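Local coordinates for protein transmembrane oligosaccharyl transferase (Archaeoglobus fulgidus, PDB 3WAJ) that belongs to the STT3/AglB family of membrane-embedded oligosaccharyl transferases and holds a bound zinc ion in its N-terminal part, at residues 25-28 against 29-33; 47-50 against 51-54; 152-156 against 157-161; 160-163 against 164-168; 486-489 against 490-494. All coordinates share one frame; numbering follows the deposited sequence.

In the fold
Along the chain the contacts come in order: interaction 1 at the end of helix 19-30, interaction 2 at the start of helix 47-60, interactions 3 and 4 from helix 150-153 through a loop into helix 163-181, and interaction 5 at the end of helix 474-491. Interactions 3 and 4 share Asn160 and Asp161, have centres 9 Å apart and both touch the zinc ion, whose third residue, Asp47, belongs to interaction 2. Interactions 1 and 5 are two helix ends set against each other, centres 10 Å apart. Interaction 1 also touches interaction 3, again 10 Å between centres, so a continuous set of contacts runs from these helix ends to the metal site.

Interaction 1: residues 25-28 against 29-33; sequences VKLR and ILNPW
Lys26 and Asn31 make the side-chain hydrogen bond of this helix end. The lysine starts with CG anti to its backbone N (chi1 -179°), then bends at chi2 and again at chi4, which brings NZ round to within 2.6 Å of Asn31 OD1. The donor lies 15° off the amide's carbonyl plane. A long flexible amine suits this span of five residues, and a short amide can receive it while staying close to its own backbone. The backbone bonds show a widening of the helix. Val25 O is gripped twice, by Ile29 N at 2.8 Å and by Leu30 N at 3.2 Å, and Lys26 O then takes Asn31 N at 2.8 Å, five residues on instead of four. The apolar contact is lighter: Val25 CG1 rests on Ile29 CB at 4.0 Å, two branched side chains on successive turns. Carbons also lie against carbonyl oxygens, Leu30 CB against Lys26 O and, 3.7 Å away, Pro32 CG against Arg28 O; the proline has no N-H to offer. Bonds that widen from i+4 to i+5 spacing mark a pi-type turn, here near the C-terminal end of helix 19-30, with a type I beta turn from Leu30 to Trp33 and Pro32 as N-cap of the next helix.

Interaction 2: residues 47-50 against 51-54; sequences DPWY and YYRL
Tyr50 lies along its own helix beside Arg53 and across Leu54, residues three and four positions further on. Its CB is 3.3 Å from Tyr51 N, as close as chain neighbours must be. With CG anti to the backbone N (chi1 -165°), the ring is carried out beside the next turn. One side of the ring then follows Leu54: CD2 comes near CD1 of the leucine, and Tyr50 CE2 reaches Leu54 CD1 at 3.7 Å. The other side runs with the arginine, whose aliphatic part does the touching, Tyr50 CE1 lying 4.1 Å from Arg53 CD. These two side chains point the same way, with ring and guanidinium planes 78° apart. At the tip, OH passes Leu54 CD2 and ends in a hydrogen bond to Asp69, which also forms a salt bridge with Arg53 NE. Arg53 NE is also salt-bridged to Glu558, and NH2 bonds Tyr528 OH. A tyrosine suits the place because its ring carbons pack on aliphatic carbon while its hydroxyl reaches a charged group. Further round the helix, Trp49 CE3 meets Tyr52 CD1 at 4.0 Å, two large rings crossing at an angle. Beneath them the i+4 bonds are regular: Leu54 N gives to Tyr50 O at 2.9 Å, and Tyr51 N to Asp47 O at 3.1 Å. Pro48 fits in this first turn, where a missing N-H costs little. This start of helix 47-60 brings Asp47 to the zinc site, while helix 554-561 packs on Trp49, Tyr50 and Tyr52, helix 102-118 on Trp49 and Tyr52, and helix 84-96 on Tyr51 and Leu54.

Interaction 3: residues 152-156 against 157-161; sequences LQRSI and LGFND. With ZN (zinc ion), chain B.
A type II beta turn from Ile156 to Phe159 reverses the chain in the loop that joins helix 150-153 to helix 163-181. It is closed by Phe159 N giving its hydrogen to Ile156 O at 3.1 Å, the donor standing 39° out of the carbonyl plane. Gly158 holds the third position, where phi is positive (89°) and a CB would be pressed against the carbonyl oxygen of Leu157; glycine fits because it has none. Once turned back, Phe159 meets the end of the helix and the residue after it. Its ring lies alongside Arg154, with CE2 3.8 Å from Arg154 CG, and its CB approaches Gln153 O at 3.8 Å. The arginine is extended from CG to NE, so it runs out past the ring in the same direction, and its guanidinium plane is only 6° from the ring plane. The aliphatic part of the arginine thus packs on phenyl carbon while its charge is carried beyond, NE staying 5.9 Å from Asp161 OD2 and not in contact with it. Water 1 ties the two arms together, donating to Arg154 O at 2.6 Å and, weakly, to Asp161 O. Asp161 OD2 binds the zinc ion at 2.2 Å, and its OD1 lies 2.5 Å from water 2, itself a zinc ligand, and probably accepts from it. Leu157 N meets Arg28 O of helix 19-30, a probable hydrogen bond. Past the beta turn the backbone makes two inverse gamma turns, centred on Phe159 and Asn160, whose bonds are weak; together these turns bring Asp161 to the zinc site.

Interaction 4: residues 160-163 against 164-168; sequences NDHH and IWEAF. With ZN (zinc ion), chain B; SO4 (sulfate ion), chain C.
His163 and Glu166 form the firm part of this contact, one turn apart at the start of a helix. His163 ND1 gives its hydrogen to Glu166 OE1 at 3.0 Å; the bond is bent (135°), and the oxygen is 30° out of the imidazole plane. On the far side of the ring, NE2 binds the zinc ion at 2.2 Å. With both nitrogens engaged the ring's rotation is fixed, so Glu166 acts as a second-shell residue positioning a metal ligand, and Tyr429 in turn bonds its OE2. His162 is also held closely. Its CG stands between backbone N and carbonyl carbon (chi1 58°), which folds the ring back so that Asp161 OD1 lies over its centre, while CD2 comes within 3.2 Å of Glu166 OE1. Tyr51 OH bonds His162 ND1, and NE2 gives to sulfate O4 at 2.6 Å; the sulfate, linked to zinc through water 3, probably came from the crystallisation liquor. The looser side is bridged by water. Water 5 joins Asn160 OD1, Asp161 O and Trp165 NE1, the last at 3.1 Å, and water 1 accepts from Ile164 N. An indole suits the place: NE1 reaches the water while the ring packs on apolar neighbours. Trp165 lies edge-to-face with Phe85 and against Leu86 and Leu89 of helix 84-96, with Ile112 of helix 102-118 also touching, so the start of helix 163-181 packs on both through Trp165.

Interaction 5: residues 486-489 against 490-494; sequences YILA and DAQSS
Tyr486 and Asp490 lie side by side, pointing the same way one helical turn apart. Asp490 CB sits over one face of the tyrosine ring, 4.0 Å from CE2, and the carboxylate and ring planes differ by 28°. Both side chains leave with CG anti to the backbone N (chi1 174° for Tyr486), which sends both out in the same direction. Underneath, Asp490 N donates to Tyr486 O at 2.7 Å and Ala491 N to Ile487 O at 2.9 Å. On another flank Gln492 N gives to Leu488 O at 2.8 Å, and the glutamine's CG lies against that same oxygen at 3.2 Å. These i+4 bonds belong to the C-terminal part of helix 474-491; after them the backbone keeps helical angles without the regular pattern, and Ser494 OG makes a weak bond to Ala491 O. A small residue suits the place of Ala489, which touches Leu27 of helix 19-30 and Leu152 of helix 150-153. Further out, Gln492 is fixed by other parts of the chain: extended beyond CG, it uses both halves of its amide, OE1 accepting from Gly149 N and NE2 giving to Leu379 O. Asp490 is only weakly linked, OD1 accepting a weak hydrogen bond from Asn31 ND2 and making a long, weak ion pair with Lys26.

Interaction 1: residues 25-28 against 29-33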
# COMPACT_ATOMS: atom_id res chain seq x y z
N VAL A 25 23.15 -8.08 -4.17
CA VAL A 25 22.59 -9.32 -3.64
C VAL A 25 22.66 -9.28 -2.12
O VAL A 25 21.71 -9.66 -1.44
CB VAL A 25 23.32 -10.57 -4.16
CG1 VAL A 25 22.77 -11.83 -3.49
CG2 VAL A 25 23.16 -10.68 -5.66
N LYS A 26 23.80 -8.83 -1.61
CA LYS A 26 24.01 -8.73 -0.17
C LYS A 26 22.93 -7.86 0.45
O LYS A 26 22.31 -8.22 1.44
CB LYS A 26 25.41 -8.18 0.14
CG LYS A 26 25.76 -8.06 1.64
CD LYS A 26 25.49 -6.65 2.18
CE LYS A 26 26.00 -6.47 3.61
NZ LYS A 26 25.41 -7.39 4.59
N LEU A 27 22.70 -6.71 -0.19
CA LEU A 27 21.69 -5.75 0.26
C LEU A 27 20.26 -6.27 0.08
O LEU A 27 19.42 -6.11 0.96
CB LEU A 27 21.87 -4.41 -0.46
CG LEU A 27 22.43 -3.24 0.35
CD1 LEU A 27 23.44 -3.72 1.37
CD2 LEU A 27 23.06 -2.19 -0.56
N ARG A 28 19.95 -6.90 -1.04
CA ARG A 28 18.55 -7.22 -1.33
C ARG A 28 18.07 -8.63 -0.97
O ARG A 28 16.88 -8.83 -0.72
CB ARG A 28 18.20 -6.86 -2.77
CG ARG A 28 18.17 -5.37 -2.99
CD ARG A 28 18.71 -4.99 -4.36
NE ARG A 28 19.07 -3.57 -4.39
CZ ARG A 28 18.45 -2.67 -5.13
NH1 ARG A 28 17.46 -3.07 -5.90
NH2 ARG A 28 18.81 -1.40 -5.10
N ILE A 29 18.98 -9.59 -0.95
CA ILE A 29 18.63 -10.98 -0.66
C ILE A 29 19.12 -11.40 0.72
O ILE A 29 18.40 -12.09 1.46
CB ILE A 29 19.19 -11.92 -1.75
CG1 ILE A 29 18.64 -11.51 -3.12
CG2 ILE A 29 18.89 -13.38 -1.44
CD1 ILE A 29 18.72 -12.58 -4.17
N LEU A 30 20.32 -10.98 1.08
CA LEU A 30 20.99 -11.44 2.31
C LEU A 30 20.60 -10.66 3.57
O LEU A 30 20.27 -11.24 4.60
CB LEU A 30 22.51 -11.41 2.14
CG LEU A 30 23.25 -12.68 1.75
CD1 LEU A 30 22.44 -13.58 0.82
CD2 LEU A 30 24.59 -12.32 1.13
N ASN A 31 20.68 -9.34 3.49
CA ASN A 31 20.30 -8.49 4.63
C ASN A 31 18.92 -8.77 5.26
O ASN A 31 18.84 -8.94 6.48
CB ASN A 31 20.46 -7.01 4.27
CG ASN A 31 21.82 -6.48 4.63
OD1 ASN A 31 22.84 -6.98 4.17
ND2 ASN A 31 21.85 -5.45 5.48
N PRO A 32 17.84 -8.85 4.46
CA PRO A 32 16.55 -9.05 5.12
C PRO A 32 16.11 -10.52 5.15
O PRO A 32 14.96 -10.78 5.48
CB PRO A 32 15.59 -8.26 4.22
CG PRO A 32 16.14 -8.50 2.84
CD PRO A 32 17.66 -8.60 3.01
N TRP A 33 17.01 -11.44 4.83
CA TRP A 33 16.68 -12.87 4.74
C TRP A 33 15.81 -13.41 5.90
O TRP A 33 14.85 -14.14 5.67
CB TRP A 33 17.96 -13.70 4.60
CG TRP A 33 17.69 -15.14 4.45
CD1 TRP A 33 17.45 -16.04 5.45
CD2 TRP A 33 17.63 -15.88 3.23
NE1 TRP A 33 17.23 -17.29 4.92
CE2 TRP A 33 17.34 -17.22 3.56
CE3 TRP A 33 17.79 -15.54 1.88
CZ2 TRP A 33 17.20 -18.22 2.59
CZ3 TRP A 33 17.66 -16.53 0.92
CH2 TRP A 33 17.37 -17.86 1.28

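Interaction 2: residues 47-50 against 51-54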
# COMPACT_ATOMS: atom_id res chain seq x y z
N ASP A 47 0.59 -4.94 -1.12
CA ASP A 47 0.49 -5.24 -2.55
C ASP A 47 1.17 -6.53 -3.05
O ASP A 47 0.62 -7.20 -3.93
CB ASP A 47 0.91 -4.02 -3.39
CG ASP A 47 -0.05 -2.86 -3.24
OD1 ASP A 47 -1.24 -3.11 -2.88
OD2 ASP A 47 0.37 -1.70 -3.49
N PRO A 48 2.34 -6.90 -2.48
CA PRO A 48 2.89 -8.20 -2.88
C PRO A 48 1.94 -9.36 -2.55
O PRO A 48 1.97 -10.37 -3.26
CB PRO A 48 4.18 -8.31 -2.06
CG PRO A 48 4.59 -6.87 -1.83
CD PRO A 48 3.28 -6.14 -1.62
N TRP A 49 1.13 -9.24 -1.51
CA TRP A 49 0.15 -10.30 -1.24
C TRP A 49 -0.90 -10.41 -2.35
O TRP A 49 -1.42 -11.49 -2.62
CB TRP A 49 -0.48 -10.12 0.13
CG TRP A 49 0.55 -10.31 1.21
CD1 TRP A 49 1.42 -9.37 1.68
CD2 TRP A 49 0.86 -11.54 1.90
NE1 TRP A 49 2.24 -9.93 2.64
CE2 TRP A 49 1.92 -11.26 2.79
CE3 TRP A 49 0.36 -12.84 1.85
CZ2 TRP A 49 2.48 -12.23 3.64
CZ3 TRP A 49 0.91 -13.82 2.70
CH2 TRP A 49 1.96 -13.50 3.58
N TYR A 50 -1.22 -9.29 -2.98
CA TYR A 50 -2.22 -9.31 -4.04
C TYR A 50 -1.64 -9.85 -5.35
O TYR A 50 -2.33 -10.58 -6.08
CB TYR A 50 -2.86 -7.92 -4.25
CG TYR A 50 -4.11 -8.03 -5.07
CD1 TYR A 50 -5.28 -8.57 -4.51
CD2 TYR A 50 -4.14 -7.65 -6.41
CE1 TYR A 50 -6.45 -8.69 -5.24
CE2 TYR A 50 -5.32 -7.77 -7.17
CZ TYR A 50 -6.47 -8.29 -6.57
OH TYR A 50 -7.63 -8.43 -7.29
N TYR A 51 -0.38 -9.51 -5.66
CA TYR A 51 0.31 -10.19 -6.76
C TYR A 51 0.23 -11.70 -6.57
O TYR A 51 -0.13 -12.44 -7.47
CB TYR A 51 1.76 -9.72 -6.94
CG TYR A 51 1.79 -8.59 -7.93
CD1 TYR A 51 1.45 -8.80 -9.26
CD2 TYR A 51 2.07 -7.29 -7.52
CE1 TYR A 51 1.41 -7.75 -10.16
CE2 TYR A 51 2.05 -6.24 -8.42
CZ TYR A 51 1.71 -6.47 -9.72
OH TYR A 51 1.69 -5.42 -10.60
N TYR A 52 0.56 -12.12 -5.35
CA TYR A 52 0.51 -13.51 -4.95
C TYR A 52 -0.86 -14.11 -5.27
O TYR A 52 -0.95 -15.17 -5.89
CB TYR A 52 0.84 -13.58 -3.46
CG TYR A 52 0.61 -14.88 -2.75
CD1 TYR A 52 -0.15 -14.91 -1.57
CD2 TYR A 52 1.17 -16.08 -3.20
CE1 TYR A 52 -0.35 -16.08 -0.86
CE2 TYR A 52 0.96 -17.28 -2.49
CZ TYR A 52 0.20 -17.25 -1.31
OH TYR A 52 -0.02 -18.40 -0.59
N ARG A 53 -1.92 -13.41 -4.86
CA ARG A 53 -3.29 -13.84 -5.13
C ARG A 53 -3.50 -14.01 -6.64
O ARG A 53 -4.06 -15.01 -7.09
CB ARG A 53 -4.29 -12.83 -4.52
CG ARG A 53 -5.78 -13.09 -4.80
CD ARG A 53 -6.24 -12.66 -6.23
NE ARG A 53 -7.68 -12.88 -6.39
CZ ARG A 53 -8.23 -14.08 -6.55
NH1 ARG A 53 -7.46 -15.16 -6.61
NH2 ARG A 53 -9.54 -14.20 -6.66
N LEU A 54 -3.05 -13.02 -7.41
CA LEU A 54 -3.21 -13.06 -8.86
C LEU A 54 -2.38 -14.17 -9.51
O LEU A 54 -2.88 -14.89 -10.37
CB LEU A 54 -2.86 -11.71 -9.48
CG LEU A 54 -3.76 -10.53 -9.15
CD1 LEU A 54 -3.26 -9.25 -9.89
CD2 LEU A 54 -5.20 -10.85 -9.51

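Interaction 3: residues 152-156 against 157-161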
# COMPACT_ATOMS: atom_id res chain seq x y z
N LEU A 152 15.12 1.07 -3.10
CA LEU A 152 15.65 -0.13 -2.44
C LEU A 152 14.57 -0.89 -1.66
O LEU A 152 14.48 -2.12 -1.77
CB LEU A 152 16.80 0.25 -1.50
CG LEU A 152 17.40 -0.89 -0.66
CD1 LEU A 152 18.22 -1.85 -1.53
CD2 LEU A 152 18.23 -0.33 0.48
N GLN A 153 13.77 -0.17 -0.88
CA GLN A 153 12.75 -0.82 -0.05
C GLN A 153 11.78 -1.67 -0.87
O GLN A 153 11.34 -2.72 -0.41
CB GLN A 153 12.01 0.21 0.80
CG GLN A 153 12.82 0.69 2.00
CD GLN A 153 12.26 1.97 2.59
OE1 GLN A 153 11.26 2.51 2.12
NE2 GLN A 153 12.92 2.48 3.64
N ARG A 154 11.49 -1.22 -2.08
CA ARG A 154 10.59 -1.93 -2.99
C ARG A 154 11.30 -2.88 -3.96
O ARG A 154 10.74 -3.30 -4.97
CB ARG A 154 9.76 -0.91 -3.75
CG ARG A 154 8.76 -0.26 -2.83
CD ARG A 154 8.04 0.88 -3.42
NE ARG A 154 7.22 1.48 -2.38
CZ ARG A 154 6.34 2.46 -2.58
NH1 ARG A 154 6.15 2.96 -3.80
NH2 ARG A 154 5.64 2.92 -1.55
N SER A 155 12.53 -3.25 -3.61
CA SER A 155 13.42 -3.98 -4.50
C SER A 155 14.14 -5.05 -3.70
O SER A 155 15.06 -5.73 -4.16
CB SER A 155 14.42 -2.99 -5.08
OG SER A 155 15.06 -3.53 -6.21
N ILE A 156 13.68 -5.19 -2.46
CA ILE A 156 14.22 -6.10 -1.47
C ILE A 156 13.52 -7.46 -1.58
O ILE A 156 12.43 -7.57 -2.15
CB ILE A 156 13.99 -5.46 -0.07
CG1 ILE A 156 15.31 -5.22 0.63
CG2 ILE A 156 13.05 -6.25 0.80
CD1 ILE A 156 16.17 -4.27 -0.13
N LEU A 157 14.18 -8.51 -1.07
CA LEU A 157 13.57 -9.84 -0.94
C LEU A 157 12.14 -9.73 -0.40
O LEU A 157 11.89 -9.07 0.61
CB LEU A 157 14.38 -10.67 0.07
CG LEU A 157 14.69 -12.16 -0.05
CD1 LEU A 157 14.62 -12.76 1.33
CD2 LEU A 157 13.80 -12.91 -1.02
N GLY A 158 11.19 -10.36 -1.08
CA GLY A 158 9.83 -10.41 -0.57
C GLY A 158 8.91 -9.26 -0.96
O GLY A 158 7.69 -9.42 -0.88
N PHE A 159 9.45 -8.11 -1.37
CA PHE A 159 8.56 -7.03 -1.79
C PHE A 159 8.19 -7.13 -3.26
O PHE A 159 8.51 -6.25 -4.07
CB PHE A 159 9.10 -5.63 -1.46
CG PHE A 159 7.99 -4.64 -1.25
CD1 PHE A 159 7.47 -4.44 0.03
CD2 PHE A 159 7.40 -3.99 -2.33
CE1 PHE A 159 6.42 -3.56 0.23
CE2 PHE A 159 6.34 -3.09 -2.14
CZ PHE A 159 5.84 -2.88 -0.86
N ASN A 160 7.48 -8.20 -3.59
CA ASN A 160 7.18 -8.51 -4.98
C ASN A 160 6.08 -7.62 -5.54
O ASN A 160 4.92 -8.02 -5.63
CB ASN A 160 6.79 -9.98 -5.11
CG ASN A 160 6.60 -10.38 -6.54
OD1 ASN A 160 7.34 -9.93 -7.42
ND2 ASN A 160 5.57 -11.17 -6.80
N ASP A 161 6.47 -6.40 -5.92
CA ASP A 161 5.54 -5.39 -6.41
C ASP A 161 6.13 -4.87 -7.73
O ASP A 161 7.27 -5.20 -8.07
CB ASP A 161 5.38 -4.27 -5.36
CG ASP A 161 4.10 -3.49 -5.53
OD1 ASP A 161 3.47 -3.54 -6.62
OD2 ASP A 161 3.72 -2.80 -4.57
ZN ZN B . 2.76 -0.81 -4.58
O HOH W 1 8.59 -3.22 -6.39
O HOH W 2 1.67 -1.81 -6.31
O HOH W 3 1.40 1.30 -4.49
O HOH W 4 2.42 -0.79 -2.43

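Interaction 4: residues 160-163 against 164-168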
# COMPACT_ATOMS: atom_id res chain seq x y z
N ASN A 160 7.48 -8.20 -3.59
CA ASN A 160 7.18 -8.51 -4.98
C ASN A 160 6.08 -7.62 -5.54
O ASN A 160 4.92 -8.02 -5.63
CB ASN A 160 6.79 -9.98 -5.11
CG ASN A 160 6.60 -10.38 -6.54
OD1 ASN A 160 7.34 -9.93 -7.42
ND2 ASN A 160 5.57 -11.17 -6.80
N ASP A 161 6.47 -6.40 -5.92
CA ASP A 161 5.54 -5.39 -6.41
C ASP A 161 6.13 -4.87 -7.73
O ASP A 161 7.27 -5.20 -8.07
CB ASP A 161 5.38 -4.27 -5.36
CG ASP A 161 4.10 -3.49 -5.53
OD1 ASP A 161 3.47 -3.54 -6.62
OD2 ASP A 161 3.72 -2.80 -4.57
N HIS A 162 5.36 -4.07 -8.47
CA HIS A 162 5.78 -3.69 -9.81
C HIS A 162 6.65 -2.42 -9.85
O HIS A 162 7.09 -2.01 -10.93
CB HIS A 162 4.55 -3.53 -10.72
CG HIS A 162 3.56 -2.53 -10.22
ND1 HIS A 162 2.23 -2.84 -10.01
CD2 HIS A 162 3.69 -1.21 -9.91
CE1 HIS A 162 1.59 -1.76 -9.58
NE2 HIS A 162 2.45 -0.77 -9.51
N HIS A 163 6.91 -1.80 -8.70
CA HIS A 163 7.63 -0.51 -8.70
C HIS A 163 9.09 -0.67 -9.16
O HIS A 163 9.63 0.22 -9.82
CB HIS A 163 7.54 0.22 -7.34
CG HIS A 163 6.15 0.36 -6.82
ND1 HIS A 163 5.21 1.19 -7.41
CD2 HIS A 163 5.51 -0.23 -5.77
CE1 HIS A 163 4.06 1.10 -6.75
NE2 HIS A 163 4.23 0.25 -5.74
N ILE A 164 9.73 -1.78 -8.82
CA ILE A 164 11.08 -2.00 -9.33
C ILE A 164 11.03 -2.11 -10.85
O ILE A 164 11.92 -1.63 -11.54
CB ILE A 164 11.80 -3.23 -8.69
CG1 ILE A 164 13.20 -3.40 -9.30
CG2 ILE A 164 11.00 -4.51 -8.85
CD1 ILE A 164 14.16 -2.27 -8.97
N TRP A 165 9.95 -2.70 -11.37
CA TRP A 165 9.86 -2.93 -12.81
C TRP A 165 9.47 -1.69 -13.60
O TRP A 165 9.80 -1.59 -14.79
CB TRP A 165 8.92 -4.10 -13.10
CG TRP A 165 9.42 -5.36 -12.45
CD1 TRP A 165 8.89 -5.98 -11.35
CD2 TRP A 165 10.55 -6.13 -12.85
NE1 TRP A 165 9.63 -7.10 -11.05
CE2 TRP A 165 10.65 -7.22 -11.96
CE3 TRP A 165 11.48 -6.02 -13.88
CZ2 TRP A 165 11.66 -8.19 -12.07
CZ3 TRP A 165 12.48 -6.98 -13.99
CH2 TRP A 165 12.56 -8.05 -13.09
N GLU A 166 8.77 -0.77 -12.96
CA GLU A 166 8.57 0.54 -13.55
C GLU A 166 9.94 1.14 -13.79
O GLU A 166 10.25 1.59 -14.88
CB GLU A 166 7.79 1.45 -12.60
CG GLU A 166 6.34 1.11 -12.45
CD GLU A 166 5.68 2.02 -11.44
OE1 GLU A 166 5.26 1.52 -10.37
OE2 GLU A 166 5.61 3.24 -11.69
N ALA A 167 10.78 1.15 -12.75
CA ALA A 167 12.11 1.73 -12.89
C ALA A 167 12.94 0.98 -13.94
O ALA A 167 13.53 1.60 -14.83
CB ALA A 167 12.84 1.76 -11.56
N PHE A 168 12.95 -0.34 -13.86
CA PHE A 168 13.75 -1.16 -14.76
C PHE A 168 13.35 -0.94 -16.22
O PHE A 168 14.21 -0.70 -17.06
CB PHE A 168 13.64 -2.64 -14.36
CG PHE A 168 14.55 -3.56 -15.13
CD1 PHE A 168 15.70 -4.06 -14.55
CD2 PHE A 168 14.24 -3.95 -16.44
CE1 PHE A 168 16.53 -4.92 -15.24
CE2 PHE A 168 15.07 -4.79 -17.14
CZ PHE A 168 16.21 -5.29 -16.54
ZN ZN B . 2.76 -0.81 -4.58
S SO4 C . 0.04 1.56 -8.06
O1 SO4 C . -0.35 0.25 -7.50
O2 SO4 C . -1.15 2.17 -8.65
O3 SO4 C . 0.56 2.39 -6.97
O4 SO4 C . 1.07 1.44 -9.09
O HOH W 5 8.62 -7.77 -8.19
O HOH W 1 8.59 -3.22 -6.39
O HOH W 2 1.67 -1.81 -6.31
O HOH W 3 1.40 1.30 -4.49
O HOH W 4 2.42 -0.79 -2.43

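Interaction 5: residues 486-489 against 490-494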
# COMPACT_ATOMS: atom_id res chain seq x y z
N TYR A 486 26.00 3.73 1.24
CA TYR A 486 26.00 2.29 1.51
C TYR A 486 25.47 2.08 2.91
O TYR A 486 24.77 1.09 3.18
CB TYR A 486 27.40 1.67 1.40
CG TYR A 486 27.39 0.23 1.84
CD1 TYR A 486 26.98 -0.78 0.97
CD2 TYR A 486 27.77 -0.14 3.13
CE1 TYR A 486 26.95 -2.10 1.37
CE2 TYR A 486 27.73 -1.46 3.54
CZ TYR A 486 27.32 -2.43 2.65
OH TYR A 486 27.29 -3.75 3.05
N ILE A 487 25.80 3.01 3.79
CA ILE A 487 25.38 2.96 5.19
C ILE A 487 23.86 2.90 5.34
O ILE A 487 23.32 1.95 5.91
CB ILE A 487 25.97 4.15 5.99
CG1 ILE A 487 27.49 4.04 6.03
CG2 ILE A 487 25.41 4.19 7.40
CD1 ILE A 487 27.97 2.71 6.54
N LEU A 488 23.17 3.92 4.82
CA LEU A 488 21.71 3.93 4.84
C LEU A 488 21.13 2.71 4.13
O LEU A 488 20.19 2.08 4.62
CB LEU A 488 21.16 5.23 4.23
CG LEU A 488 21.04 6.46 5.13
CD1 LEU A 488 20.92 6.07 6.59
CD2 LEU A 488 22.18 7.43 4.92
N ALA A 489 21.71 2.38 2.98
CA ALA A 489 21.29 1.23 2.17
C ALA A 489 21.45 -0.09 2.90
O ALA A 489 20.69 -1.02 2.67
CB ALA A 489 22.06 1.20 0.89
N ASP A 490 22.46 -0.19 3.76
CA ASP A 490 22.62 -1.40 4.56
C ASP A 490 21.65 -1.41 5.75
O ASP A 490 21.04 -2.44 6.08
CB ASP A 490 24.07 -1.55 5.03
CG ASP A 490 24.31 -2.85 5.75
OD1 ASP A 490 24.55 -3.87 5.06
OD2 ASP A 490 24.24 -2.85 7.00
N ALA A 491 21.48 -0.24 6.37
CA ALA A 491 20.60 -0.11 7.54
C ALA A 491 19.11 -0.19 7.20
O ALA A 491 18.31 -0.55 8.05
CB ALA A 491 20.88 1.18 8.25
N GLN A 492 18.74 0.16 5.97
CA GLN A 492 17.34 0.11 5.55
C GLN A 492 16.98 -1.24 4.93
O GLN A 492 15.83 -1.56 4.77
CB GLN A 492 17.04 1.21 4.54
CG GLN A 492 17.11 2.61 5.08
CD GLN A 492 16.91 3.64 3.97
OE1 GLN A 492 16.66 3.28 2.82
NE2 GLN A 492 17.00 4.92 4.32
N SER A 493 18.00 -2.01 4.58
CA SER A 493 17.84 -3.24 3.83
C SER A 493 17.72 -4.43 4.76
O SER A 493 17.47 -5.56 4.33
CB SER A 493 19.07 -3.41 2.93
OG SER A 493 19.17 -4.71 2.43
N SER A 494 17.90 -4.17 6.05
CA SER A 494 17.98 -5.26 7.02
C SER A 494 16.63 -5.60 7.67
O SER A 494 16.49 -6.65 8.29
CB SER A 494 19.06 -4.97 8.07
OG SER A 494 18.91 -3.68 8.62